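Local coordinates for flagellar pocket-related cytoskeletal protein (Trypanosoma brucei, PDB 6SJQ) that serves in the cytoskeleton of the trypanosome flagellar pocket collar, its N-terminal domain being a ubiquitin fold with a long structured loop for protein binding, at residues L7-A12 / K18-L23; D13-K18 / R49-V54; P55-H60 / N96-E101; K65-D68 / K73-D76. All blocks are in the same frame, centred on the assembly; numbering follows the deposited sequence. Where two conformers were deposited one is given.

Contact 1 (L7-A12 / K18-L23); sequences LVQVAA and KVNFEL
Val8, Val10 and Ala12 pair with Leu23, Phe21 and Val19 in the antiparallel beta hairpin that opens the ubiquitin fold, strand 6-14 against the edge strand 17-25. Each of these three hydrogen-bonded pairs carries two backbone bonds; at the middle one Val10 N gives to Phe21 O at 2.8 Å and Phe21 N to Val10 O at 2.8 Å. The face bearing these residues is the tight side and packs on helix 31-49. There, in the conformer given, Val10 CG2 meets Leu23 CD1 at 3.6 Å. Ala12 and Val19 lie against Phe42 of the helix, and Leu23 against Ser37. Phe21 belongs to the same face, but its ring swings away from strand 6-14 toward Glu45 and Pro113.

The opposite face, with Gln9, Ala11, Asn20 and Glu22, is largely polar; the partly exposed Gln9 and Glu22 are its looser, solvent-side members. Glu22 turns its carboxylate to Lys111 and Tyr86. Asn20, buried, is gripped chiefly from elsewhere: its ND2 gives to Pro107 O, and its OD1 takes a bond from Gln88 NE2. Gln9 NE2 is likewise spoken for by Tyr86 O. What links these two amides, their planes 35° apart, is a long, bent bond from Asn20 ND2 to Gln9 OE1, 3.3 Å, with the donor above the carbonyl plane.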
loop_
_atom_site.group_PDB
_atom_site.type_symbol
_atom_site.label_atom_id
_atom_site.label_comp_id
_atom_site.label_asym_id
_atom_site.label_seq_id
_atom_site.Cartn_x
_atom_site.Cartn_y
_atom_site.Cartn_z
ATOM N N LEU A 7 -0.694 -11.744 7.309
ATOM C CA LEU A 7 0.021 -10.948 6.313
ATOM C C LEU A 7 -0.962 -10.345 5.327
ATOM O O LEU A 7 -1.977 -10.964 5.005
ATOM C CB LEU A 7 1.025 -11.815 5.540
ATOM C CG LEU A 7 1.983 -12.534 6.502
ATOM C CD1 LEU A 7 2.845 -13.568 5.790
ATOM C CD2 LEU A 7 2.842 -11.524 7.177
ATOM N N VAL A 8 -0.652 -9.128 4.875
ATOM C CA VAL A 8 -1.391 -8.495 3.791
ATOM C C VAL A 8 -0.374 -7.914 2.806
ATOM O O VAL A 8 0.605 -7.325 3.232
ATOM C CB VAL A 8 -2.278 -7.348 4.322
ATOM C CG1 VAL A 8 -3.088 -6.745 3.183
ATOM C CG2 VAL A 8 -3.216 -7.859 5.427
ATOM N N GLN A 9 -0.588 -8.073 1.500
ATOM C CA GLN A 9 0.273 -7.410 0.502
ATOM C C GLN A 9 -0.369 -6.091 0.143
ATOM O O GLN A 9 -1.561 -6.054 -0.163
ATOM C CB GLN A 9 0.375 -8.245 -0.772
ATOM C CG GLN A 9 0.892 -9.658 -0.571
ATOM C CD GLN A 9 0.857 -10.442 -1.866
ATOM O OE1 GLN A 9 1.715 -10.259 -2.737
ATOM N NE2 GLN A 9 -0.166 -11.289 -2.023
ATOM N N VAL A 10 0.385 -4.992 0.216
ATOM C CA VAL A 10 -0.168 -3.681 -0.118
ATOM C C VAL A 10 0.647 -3.032 -1.242
ATOM O O VAL A 10 1.871 -2.852 -1.124
ATOM C CB VAL A 10 -0.216 -2.773 1.119
ATOM C CG1 VAL A 10 -1.113 -1.606 0.860
ATOM C CG2 VAL A 10 -0.743 -3.555 2.314
ATOM N N ALA A 11 -0.035 -2.702 -2.333
ATOM C CA ALA A 11 0.620 -2.118 -3.482
ATOM C C ALA A 11 0.167 -0.683 -3.716
ATOM O O ALA A 11 -0.938 -0.282 -3.327
ATOM C CB ALA A 11 0.362 -2.974 -4.738
ATOM N N ALA A 12 1.053 0.095 -4.344
ATOM C CA ALA A 12 0.735 1.461 -4.755
ATOM C C ALA A 12 1.676 1.896 -5.872
ATOM O O ALA A 12 2.720 1.272 -6.095
ATOM C CB ALA A 12 0.843 2.434 -3.567
ATOM N N LYS A 18 5.508 0.541 -9.663
ATOM C CA LYS A 18 4.557 -0.176 -8.820
ATOM C C LYS A 18 5.330 -0.824 -7.688
ATOM O O LYS A 18 6.279 -1.570 -7.925
ATOM C CB LYS A 18 3.889 -1.292 -9.616
ATOM C CG LYS A 18 2.569 -0.935 -10.221
ATOM C CD LYS A 18 1.443 -1.068 -9.219
ATOM C CE LYS A 18 0.133 -0.930 -9.960
ATOM N NZ LYS A 18 0.271 0.044 -11.084
ATOM N N VAL A 19 4.947 -0.537 -6.452
ATOM C CA VAL A 19 5.634 -1.158 -5.326
ATOM C C VAL A 19 4.645 -2.066 -4.625
ATOM O O VAL A 19 3.435 -1.867 -4.703
ATOM C CB VAL A 19 6.230 -0.131 -4.344
ATOM C CG1 VAL A 19 7.214 0.800 -5.067
ATOM C CG2 VAL A 19 5.139 0.670 -3.679
ATOM N N ASN A 20 5.151 -3.118 -3.989
ATOM C CA ASN A 20 4.283 -4.058 -3.287
ATOM C C ASN A 20 4.987 -4.461 -2.014
ATOM O O ASN A 20 6.091 -5.019 -2.068
ATOM C CB ASN A 20 4.017 -5.303 -4.130
ATOM C CG ASN A 20 2.863 -6.133 -3.592
ATOM O OD1 ASN A 20 2.023 -5.619 -2.853
ATOM N ND2 ASN A 20 2.795 -7.417 -3.987
ATOM N N PHE A 21 4.358 -4.170 -0.870
ATOM C CA PHE A 21 4.921 -4.491 0.439
ATOM C C PHE A 21 4.141 -5.557 1.203
ATOM O O PHE A 21 2.893 -5.554 1.239
ATOM C CB PHE A 21 4.992 -3.223 1.308
ATOM C CG PHE A 21 5.971 -2.197 0.813
ATOM C CD1 PHE A 21 7.215 -2.579 0.330
ATOM C CD2 PHE A 21 5.654 -0.840 0.851
ATOM C CE1 PHE A 21 8.121 -1.631 -0.114
ATOM C CE2 PHE A 21 6.547 0.113 0.402
ATOM C CZ PHE A 21 7.796 -0.284 -0.069
ATOM N N GLU A 22 4.885 -6.467 1.831
ATOM C CA GLU A 22 4.292 -7.441 2.751
ATOM C C GLU A 22 4.199 -6.804 4.129
ATOM O O GLU A 22 5.229 -6.476 4.731
ATOM C CB GLU A 22 5.204 -8.667 2.806
ATOM C CG GLU A 22 4.639 -9.857 3.525
ATOM C CD GLU A 22 5.624 -11.010 3.495
ATOM O OE1 GLU A 22 5.718 -11.684 2.446
ATOM O OE2 GLU A 22 6.328 -11.209 4.505
ATOM N N LEU A 23 2.982 -6.585 4.631
ATOM C CA LEU A 23 2.809 -6.006 5.964
ATOM C C LEU A 23 2.380 -7.121 6.896
ATOM O O LEU A 23 1.573 -7.977 6.515
ATOM C CB LEU A 23 1.753 -4.893 5.927
ATOM C CG LEU A 23 2.046 -3.709 4.995
ATOM C CD1 LEU A 23 1.020 -2.609 5.254
ATOM C CD2 LEU A 23 3.457 -3.167 5.236
#

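Contact 2 (D13-K18 / R49-V54); sequences DIFNNK and RRPDNV
Phe15 reaches from the tip of the first beta hairpin of the ubiquitin fold to Arg49, Arg50, Pro51 and Val54, where the chain leaves helix 31-49. The tip is a type I' turn, Ile14 to Asn17, closed by Ile14 N to Asn17 O (2.9 Å) and Asn17 N to Ile14 O. Phe15 takes the first corner in the left-handed helical region of backbone angles, and its CB heads for the 49-54 segment. CG stands beside the backbone N (chi1 -63°), which carries the ring toward that segment. Along one side of the ring CD2 meets the aliphatic base of Arg49, 3.8 Å from Arg49 CB, while the guanidinium of Arg49 turns off to Glu45. Next comes CE2, 3.8 Å from Arg50 CA, so the helix exit itself lies beside the ring. At the far end CZ comes closest to the proline, 3.6 Å from Pro51 CD, a CH-pi contact over one ring face. On the other side the ring edge at CE1 faces Val54 CG1, 4.2 Å away.

No hydrogen bond spans the two segments; apolar packing alone joins them here, though backbone Phe15 N probably bonds to His99 ND1. The receiving loop has its own bracing: a type I turn from Pro51 to Val54, and Arg50, whose side chain spans the turn to reach Val54 O. Arg50 NH1 meets Val54 O in the guanidinium plane at 2.8 Å, with 156° at the hydrogen.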
loop_
_atom_site.group_PDB
_atom_site.type_symbol
_atom_site.label_atom_id
_atom_site.label_comp_id
_atom_site.label_asym_id
_atom_site.label_seq_id
_atom_site.Cartn_x
_atom_site.Cartn_y
_atom_site.Cartn_z
ATOM N N ASP A 13 1.308 2.971 -6.559
ATOM C CA ASP A 13 2.221 3.561 -7.531
ATOM C C ASP A 13 3.014 4.696 -6.913
ATOM O O ASP A 13 2.448 5.713 -6.519
ATOM C CB ASP A 13 1.470 4.009 -8.782
ATOM C CG ASP A 13 1.096 2.834 -9.662
ATOM O OD1 ASP A 13 2.016 2.217 -10.236
ATOM O OD2 ASP A 13 -0.105 2.498 -9.758
ATOM N N ILE A 14 4.328 4.505 -6.815
ATOM C CA ILE A 14 5.205 5.525 -6.236
ATOM C C ILE A 14 6.260 5.976 -7.260
ATOM O O ILE A 14 7.095 5.182 -7.700
ATOM C CB ILE A 14 5.909 5.000 -4.961
ATOM C CG1 ILE A 14 4.897 4.373 -3.968
ATOM C CG2 ILE A 14 6.751 6.099 -4.322
ATOM C CD1 ILE A 14 3.986 5.349 -3.224
ATOM N N PHE A 15 6.220 7.251 -7.621
ATOM C CA PHE A 15 7.079 7.810 -8.689
ATOM C C PHE A 15 7.165 6.944 -9.935
ATOM O O PHE A 15 8.263 6.637 -10.391
ATOM C CB PHE A 15 8.505 8.044 -8.181
ATOM C CG PHE A 15 8.594 9.036 -7.079
ATOM C CD1 PHE A 15 8.246 10.359 -7.293
ATOM C CD2 PHE A 15 9.046 8.655 -5.831
ATOM C CE1 PHE A 15 8.329 11.293 -6.269
ATOM C CE2 PHE A 15 9.149 9.586 -4.795
ATOM C CZ PHE A 15 8.785 10.905 -5.011
ATOM N N ASN A 16 6.024 6.533 -10.471
ATOM C CA ASN A 16 6.029 5.717 -11.695
ATOM C C ASN A 16 6.661 4.320 -11.574
ATOM O O ASN A 16 7.077 3.737 -12.577
ATOM C CB ASN A 16 6.677 6.479 -12.867
ATOM C CG ASN A 16 5.749 7.502 -13.494
ATOM O OD1 ASN A 16 4.559 7.245 -13.692
ATOM N ND2 ASN A 16 6.297 8.667 -13.829
ATOM N N ASN A 17 6.749 3.791 -10.357
ATOM C CA ASN A 17 7.038 2.366 -10.177
ATOM C C ASN A 17 5.921 1.766 -9.344
ATOM O O ASN A 17 5.437 2.410 -8.421
ATOM C CB ASN A 17 8.373 2.159 -9.465
ATOM C CG ASN A 17 9.553 2.638 -10.285
ATOM O OD1 ASN A 17 10.202 3.628 -9.943
ATOM N ND2 ASN A 17 9.836 1.939 -11.378
ATOM N N LYS A 18 5.508 0.541 -9.663
ATOM C CA LYS A 18 4.557 -0.176 -8.820
ATOM C C LYS A 18 5.330 -0.824 -7.688
ATOM O O LYS A 18 6.279 -1.570 -7.925
ATOM C CB LYS A 18 3.889 -1.292 -9.616
ATOM C CG LYS A 18 2.569 -0.935 -10.221
ATOM C CD LYS A 18 1.443 -1.068 -9.219
ATOM C CE LYS A 18 0.133 -0.930 -9.960
ATOM N NZ LYS A 18 0.271 0.044 -11.084
ATOM N N ARG A 49 12.869 7.313 -1.970
ATOM C CA ARG A 49 12.952 7.420 -3.442
ATOM C C ARG A 49 12.943 8.860 -3.973
ATOM O O ARG A 49 13.216 9.099 -5.155
ATOM C CB ARG A 49 11.785 6.651 -4.110
ATOM C CG ARG A 49 11.621 5.195 -3.721
ATOM C CD ARG A 49 12.761 4.346 -4.212
ATOM N NE ARG A 49 12.625 2.964 -3.762
ATOM C CZ ARG A 49 13.578 2.035 -3.879
ATOM N NH1 ARG A 49 14.745 2.345 -4.433
ATOM N NH2 ARG A 49 13.360 0.798 -3.435
ATOM N N ARG A 50 12.599 9.814 -3.113
ATOM C CA ARG A 50 12.378 11.191 -3.533
ATOM C C ARG A 50 13.564 11.731 -4.311
ATOM O O ARG A 50 14.667 11.766 -3.787
ATOM C CB ARG A 50 12.178 12.078 -2.315
ATOM C CG ARG A 50 11.673 13.460 -2.645
ATOM C CD ARG A 50 11.363 14.258 -1.374
ATOM N NE ARG A 50 12.469 14.247 -0.420
ATOM C CZ ARG A 50 13.540 15.035 -0.495
ATOM N NH1 ARG A 50 13.672 15.901 -1.493
ATOM N NH2 ARG A 50 14.489 14.949 0.427
ATOM N N PRO A 51 13.322 12.153 -5.554
ATOM C CA PRO A 51 14.350 12.780 -6.391
ATOM C C PRO A 51 14.732 14.125 -5.760
ATOM O O PRO A 51 13.857 14.746 -5.165
ATOM C CB PRO A 51 13.619 13.020 -7.716
ATOM C CG PRO A 51 12.324 12.279 -7.635
ATOM C CD PRO A 51 11.997 12.157 -6.193
ATOM N N ASP A 52 15.977 14.587 -5.869
ATOM C CA ASP A 52 16.315 15.807 -5.131
ATOM C C ASP A 52 15.622 17.056 -5.682
ATOM O O ASP A 52 15.712 18.133 -5.093
ATOM C CB ASP A 52 17.829 16.002 -4.941
ATOM C CG ASP A 52 18.589 16.125 -6.248
ATOM O OD1 ASP A 52 17.978 16.459 -7.287
ATOM O OD2 ASP A 52 19.819 15.897 -6.227
ATOM N N ASN A 53 14.913 16.894 -6.797
ATOM C CA ASN A 53 14.062 17.967 -7.333
ATOM C C ASN A 53 12.568 17.884 -6.967
ATOM O O ASN A 53 11.723 18.527 -7.598
ATOM C CB ASN A 53 14.240 18.073 -8.853
ATOM C CG ASN A 53 14.337 16.715 -9.532
ATOM O OD1 ASN A 53 14.660 15.712 -8.898
ATOM N ND2 ASN A 53 14.081 16.684 -10.843
ATOM N N VAL A 54 12.239 17.093 -5.947
ATOM C CA VAL A 54 10.851 16.943 -5.513
ATOM C C VAL A 54 10.787 17.276 -4.025
ATOM O O VAL A 54 11.622 16.804 -3.250
ATOM C CB VAL A 54 10.350 15.500 -5.766
ATOM C CG1 VAL A 54 9.078 15.191 -4.964
ATOM C CG2 VAL A 54 10.103 15.275 -7.249
#

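Contact 3 (P55-H60 / N96-E101); sequences PSHKFH and NEWHKE
An aromatic cluster of His57, Trp98 and His99 joins two irregular segments, one between helix 31-49 and strand 63-68, the other after strand 87-92, at one end of the ubiquitin fold. His57 lies face to face with the six-membered ring of Trp98, centroids 4.2 Å apart and planes 21° from parallel; Trp98 CE3 sits over the centre of the imidazole. The other indole face carries Glu97 CB, while Pro55 CD rests 3.7 Å from Trp98 CZ2. Squeezed between the backbone N and carbonyl carbon (chi1 61°), His57 CG places its ring where ND1 faces Pro55 O, giving it a nearly straight in-plane bond at 2.9 Å. The other nitrogen, NE2, bonds to His99 NE2 at 2.8 Å, the two rings meeting at their rims. Asn96 OD1 sets the second segment: as an Asx turn and motif it takes Trp98 N and, at 2.8 Å, His99 N, both from one side of its plane. With Phe15 N as the partner of His99 ND1, each imidazole is engaged at both nitrogens, which should fix its rotation; the NE2 pair can bond only if one of the two carries the proton, and protonating both would probably break the link.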
loop_
_atom_site.group_PDB
_atom_site.type_symbol
_atom_site.label_atom_id
_atom_site.label_comp_id
_atom_site.label_asym_id
_atom_site.label_seq_id
_atom_site.Cartn_x
_atom_site.Cartn_y
_atom_site.Cartn_z
ATOM N N PRO A 55 9.816 18.117 -3.629
ATOM C CA PRO A 55 9.666 18.513 -2.227
ATOM C C PRO A 55 9.199 17.332 -1.393
ATOM O O PRO A 55 8.506 16.446 -1.902
ATOM C CB PRO A 55 8.549 19.563 -2.269
ATOM C CG PRO A 55 8.384 19.932 -3.716
ATOM C CD PRO A 55 8.785 18.723 -4.484
ATOM N N SER A 56 9.562 17.331 -0.122
ATOM C CA SER A 56 9.183 16.263 0.788
ATOM C C SER A 56 7.663 16.181 0.941
ATOM O O SER A 56 6.971 17.195 0.995
ATOM C CB SER A 56 9.837 16.493 2.152
ATOM O OG SER A 56 11.245 16.564 2.031
ATOM N N HIS A 57 7.134 14.967 1.004
ATOM C CA HIS A 57 5.699 14.805 1.182
ATOM C C HIS A 57 5.368 13.400 1.696
ATOM O O HIS A 57 6.235 12.517 1.729
ATOM C CB HIS A 57 4.960 15.093 -0.129
ATOM C CG HIS A 57 5.345 14.188 -1.259
ATOM N ND1 HIS A 57 6.448 14.421 -2.053
ATOM C CD2 HIS A 57 4.765 13.061 -1.742
ATOM C CE1 HIS A 57 6.540 13.467 -2.968
ATOM N NE2 HIS A 57 5.531 12.632 -2.800
ATOM N N LYS A 58 4.118 13.204 2.100
ATOM C CA LYS A 58 3.689 11.947 2.705
ATOM C C LYS A 58 2.778 11.232 1.744
ATOM O O LYS A 58 2.257 11.841 0.801
ATOM C CB LYS A 58 2.932 12.205 4.011
ATOM C CG LYS A 58 3.745 12.898 5.096
ATOM C CD LYS A 58 4.899 12.029 5.573
ATOM C CE LYS A 58 5.612 12.686 6.763
ATOM N NZ LYS A 58 6.527 11.729 7.454
ATOM N N PHE A 59 2.555 9.943 1.982
ATOM C CA PHE A 59 1.549 9.205 1.224
ATOM C C PHE A 59 0.201 9.385 1.926
ATOM O O PHE A 59 0.102 9.231 3.152
ATOM C CB PHE A 59 1.939 7.726 1.178
ATOM C CG PHE A 59 0.993 6.860 0.381
ATOM C CD1 PHE A 59 -0.183 6.388 0.937
ATOM C CD2 PHE A 59 1.302 6.506 -0.931
ATOM C CE1 PHE A 59 -1.048 5.587 0.192
ATOM C CE2 PHE A 59 0.454 5.694 -1.667
ATOM C CZ PHE A 59 -0.732 5.246 -1.108
ATOM N N HIS A 60 -0.832 9.728 1.161
ATOM C CA HIS A 60 -2.177 9.851 1.720
ATOM C C HIS A 60 -3.121 8.904 1.000
ATOM O O HIS A 60 -3.340 9.046 -0.202
ATOM C CB HIS A 60 -2.675 11.282 1.559
ATOM C CG HIS A 60 -1.788 12.305 2.201
ATOM N ND1 HIS A 60 -1.710 12.466 3.570
ATOM C CD2 HIS A 60 -0.945 13.215 1.665
ATOM C CE1 HIS A 60 -0.857 13.435 3.846
ATOM N NE2 HIS A 60 -0.380 13.910 2.710
ATOM N N ASN A 96 -2.410 14.146 -7.438
ATOM C CA ASN A 96 -1.210 14.854 -7.007
ATOM C C ASN A 96 -0.193 14.868 -8.142
ATOM O O ASN A 96 -0.355 14.136 -9.124
ATOM C CB ASN A 96 -0.615 14.157 -5.777
ATOM C CG ASN A 96 -0.136 12.760 -6.092
ATOM O OD1 ASN A 96 1.028 12.557 -6.459
ATOM N ND2 ASN A 96 -1.043 11.784 -5.979
ATOM N N GLU A 97 0.878 15.650 -7.979
ATOM C CA GLU A 97 1.855 15.915 -9.041
ATOM C C GLU A 97 2.837 14.788 -9.348
ATOM O O GLU A 97 3.435 14.753 -10.427
ATOM C CB GLU A 97 2.725 17.126 -8.659
ATOM C CG GLU A 97 1.998 18.383 -8.204
ATOM C CD GLU A 97 2.968 19.448 -7.691
ATOM O OE1 GLU A 97 3.984 19.722 -8.374
ATOM O OE2 GLU A 97 2.725 20.001 -6.597
ATOM N N TRP A 98 3.058 13.901 -8.383
ATOM C CA TRP A 98 4.211 13.013 -8.468
ATOM C C TRP A 98 3.871 11.564 -8.669
ATOM O O TRP A 98 4.690 10.816 -9.194
ATOM C CB TRP A 98 5.084 13.165 -7.219
ATOM C CG TRP A 98 5.433 14.576 -6.975
ATOM C CD1 TRP A 98 6.237 15.365 -7.748
ATOM C CD2 TRP A 98 4.978 15.395 -5.901
ATOM N NE1 TRP A 98 6.314 16.621 -7.213
ATOM C CE2 TRP A 98 5.547 16.670 -6.073
ATOM C CE3 TRP A 98 4.137 15.177 -4.804
ATOM C CZ2 TRP A 98 5.316 17.719 -5.189
ATOM C CZ3 TRP A 98 3.908 16.215 -3.927
ATOM C CH2 TRP A 98 4.494 17.472 -4.123
ATOM N N HIS A 99 2.671 11.165 -8.256
ATOM C CA HIS A 99 2.314 9.754 -8.250
ATOM C C HIS A 99 1.039 9.515 -9.028
ATOM O O HIS A 99 -0.041 9.934 -8.607
ATOM C CB HIS A 99 2.152 9.255 -6.810
ATOM C CG HIS A 99 3.295 9.648 -5.922
ATOM N ND1 HIS A 99 4.543 9.086 -6.029
ATOM C CD2 HIS A 99 3.378 10.583 -4.943
ATOM C CE1 HIS A 99 5.357 9.652 -5.149
ATOM N NE2 HIS A 99 4.672 10.550 -4.473
ATOM N N LYS A 100 1.167 8.846 -10.168
ATOM C CA LYS A 100 -0.001 8.559 -10.983
ATOM C C LYS A 100 -0.149 7.066 -11.218
ATOM O O LYS A 100 0.833 6.310 -11.184
ATOM C CB LYS A 100 0.026 9.339 -12.306
ATOM C CG LYS A 100 1.406 9.565 -12.902
ATOM C CD LYS A 100 1.957 10.938 -12.532
ATOM C CE LYS A 100 3.194 11.279 -13.375
ATOM N NZ LYS A 100 3.961 12.455 -12.851
ATOM N N GLU A 101 -1.393 6.650 -11.424
ATOM C CA GLU A 101 -1.717 5.252 -11.614
ATOM C C GLU A 101 -1.088 4.718 -12.889
ATOM O O GLU A 101 -0.921 5.448 -13.871
ATOM C CB GLU A 101 -3.236 5.058 -11.646
ATOM C CG GLU A 101 -3.932 5.349 -10.317
ATOM C CD GLU A 101 -4.103 6.840 -10.040
ATOM O OE1 GLU A 101 -3.640 7.667 -10.860
ATOM O OE2 GLU A 101 -4.700 7.188 -8.997
#

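Contact 4 (K65-D68 / K73-D76); sequences KMYD and KWVD
Tyr67 and Trp74 pack against each other on one face of the beta hairpin formed by strands 63-68 and 73-76, the latter an edge strand of the ubiquitin-fold sheet. Tyr67 CB stands over the centre of the indole six-membered ring, 3.7 Å from its centroid, a CH-pi contact almost on the ring normal. The phenol, with CG anti to the backbone N (chi1 -179°), turns its edge to the five-membered ring in a T-shaped pair, planes at 66°, Tyr67 CD1 lying 3.7 Å from Trp74 NE1. The indole leans back across strand 63-68, so that its rim comes beside Lys65 O and it also reaches Gln88 and Tyr90 of strand 87-92.

Backbone bonds hold this register: Met66 N to Val75 O at 2.8 Å, Val75 N to Met66 O, Asp68 N to Lys73 O, and a longer one from Lys73 N to Asp68 O. On the other face Met66 CE approaches Val75 CG2, and Met66 continues onto Cys87 and Leu89. Farther out, Asp76 OD2 pairs with Lys63, while Lys65 CE passes Asp76 OD1 at 3.7 Å. The extended Lys65 chain ends at a water, 2.8 Å from Lys65 NZ, which donates in turn to Trp74 O at 3.2 Å.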
loop_
_atom_site.group_PDB
_atom_site.type_symbol
_atom_site.label_atom_id
_atom_site.label_comp_id
_atom_site.label_asym_id
_atom_site.label_seq_id
_atom_site.Cartn_x
_atom_site.Cartn_y
_atom_site.Cartn_z
ATOM N N LYS A 65 -8.541 -0.800 -2.452
ATOM C CA LYS A 65 -9.229 -1.958 -3.022
ATOM C C LYS A 65 -8.516 -3.259 -2.685
ATOM O O LYS A 65 -7.306 -3.278 -2.483
ATOM C CB LYS A 65 -9.320 -1.820 -4.539
ATOM C CG LYS A 65 -10.188 -0.660 -4.991
ATOM C CD LYS A 65 -10.478 -0.769 -6.465
ATOM C CE LYS A 65 -11.308 0.400 -6.939
ATOM N NZ LYS A 65 -11.599 0.216 -8.390
ATOM N N MET A 66 -9.275 -4.353 -2.650
ATOM C CA MET A 66 -8.730 -5.683 -2.417
ATOM C C MET A 66 -9.039 -6.524 -3.641
ATOM O O MET A 66 -10.138 -6.438 -4.195
ATOM C CB MET A 66 -9.422 -6.326 -1.199
ATOM C CG MET A 66 -8.926 -7.768 -0.850
ATOM S SD MET A 66 -9.816 -8.558 0.570
ATOM C CE MET A 66 -11.387 -8.879 -0.200
ATOM N N TYR A 67 -8.087 -7.333 -4.088
ATOM C CA TYR A 67 -8.442 -8.270 -5.143
ATOM C C TYR A 67 -9.092 -9.475 -4.476
ATOM O O TYR A 67 -8.447 -10.198 -3.699
ATOM C CB TYR A 67 -7.239 -8.680 -5.985
ATOM C CG TYR A 67 -7.670 -9.635 -7.063
ATOM C CD1 TYR A 67 -8.329 -9.165 -8.189
ATOM C CD2 TYR A 67 -7.466 -10.998 -6.934
ATOM C CE1 TYR A 67 -8.761 -10.022 -9.161
ATOM C CE2 TYR A 67 -7.881 -11.870 -7.914
ATOM C CZ TYR A 67 -8.531 -11.364 -9.026
ATOM O OH TYR A 67 -8.974 -12.197 -10.021
ATOM N N ASP A 68 -10.375 -9.677 -4.770
ATOM C CA ASP A 68 -11.157 -10.750 -4.153
ATOM C C ASP A 68 -11.112 -11.984 -5.057
ATOM O O ASP A 68 -11.713 -11.987 -6.133
ATOM C CB ASP A 68 -12.609 -10.278 -3.948
ATOM C CG ASP A 68 -13.403 -11.207 -3.037
ATOM O OD1 ASP A 68 -13.238 -12.441 -3.143
ATOM O OD2 ASP A 68 -14.173 -10.707 -2.187
ATOM N N LYS A 73 -12.386 -10.291 -8.822
ATOM C CA LYS A 73 -12.365 -8.892 -9.212
ATOM C C LYS A 73 -11.881 -8.042 -8.054
ATOM O O LYS A 73 -11.871 -8.481 -6.896
ATOM C CB LYS A 73 -13.750 -8.416 -9.655
ATOM C CG LYS A 73 -14.820 -8.557 -8.589
ATOM C CD LYS A 73 -16.147 -7.946 -9.055
ATOM C CE LYS A 73 -17.267 -8.257 -8.070
ATOM N NZ LYS A 73 -18.599 -7.766 -8.530
ATOM N N TRP A 74 -11.475 -6.827 -8.392
ATOM C CA TRP A 74 -11.115 -5.833 -7.399
ATOM C C TRP A 74 -12.386 -5.217 -6.811
ATOM O O TRP A 74 -13.302 -4.791 -7.550
ATOM C CB TRP A 74 -10.242 -4.759 -8.047
ATOM C CG TRP A 74 -8.851 -5.206 -8.443
ATOM C CD1 TRP A 74 -8.457 -5.669 -9.661
ATOM C CD2 TRP A 74 -7.667 -5.180 -7.625
ATOM N NE1 TRP A 74 -7.112 -5.948 -9.656
ATOM C CE2 TRP A 74 -6.606 -5.669 -8.414
ATOM C CE3 TRP A 74 -7.410 -4.806 -6.295
ATOM C CZ2 TRP A 74 -5.301 -5.774 -7.935
ATOM C CZ3 TRP A 74 -6.109 -4.929 -5.810
ATOM C CH2 TRP A 74 -5.074 -5.404 -6.631
ATOM N N VAL A 75 -12.449 -5.189 -5.480
ATOM C CA VAL A 75 -13.568 -4.579 -4.749
ATOM C C VAL A 75 -13.048 -3.557 -3.734
ATOM O O VAL A 75 -11.903 -3.653 -3.285
ATOM C CB VAL A 75 -14.377 -5.651 -4.008
ATOM C CG1 VAL A 75 -14.899 -6.682 -5.001
ATOM C CG2 VAL A 75 -13.503 -6.335 -2.956
ATOM N N ASP A 76 -13.879 -2.592 -3.348
ATOM C CA ASP A 76 -13.480 -1.644 -2.313
ATOM C C ASP A 76 -13.330 -2.342 -0.968
ATOM O O ASP A 76 -14.110 -3.240 -0.624
ATOM C CB ASP A 76 -14.515 -0.532 -2.154
ATOM C CG ASP A 76 -14.421 0.508 -3.228
ATOM O OD1 ASP A 76 -13.951 0.191 -4.341
ATOM O OD2 ASP A 76 -14.825 1.647 -2.945
HETATM O O HOH W 1 -13.640 -1.689 -8.396
#

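Overall arrangement
Contacts 1 and 4 are hairpins of one mixed sheet, with strand 87-92 between them; their centres lie about 14 Å apart. Contacts 2 and 3 gather at one end of the domain, centres about 8 Å apart, and touch each other, whereas the centre of contact 4 lies about 25 Å and 23 Å from theirs. Contact 2 shares Lys18 and both hairpin strands with contact 1, their segments alternating along the chain; contact 4 falls in sequence between the two halves of contact 3. Phe59 of contact 3 packs on Ala12 of contact 1. Thus the loops after helix 31-49 and after strand 87-92 are bound to the first hairpin as structured parts of the domain.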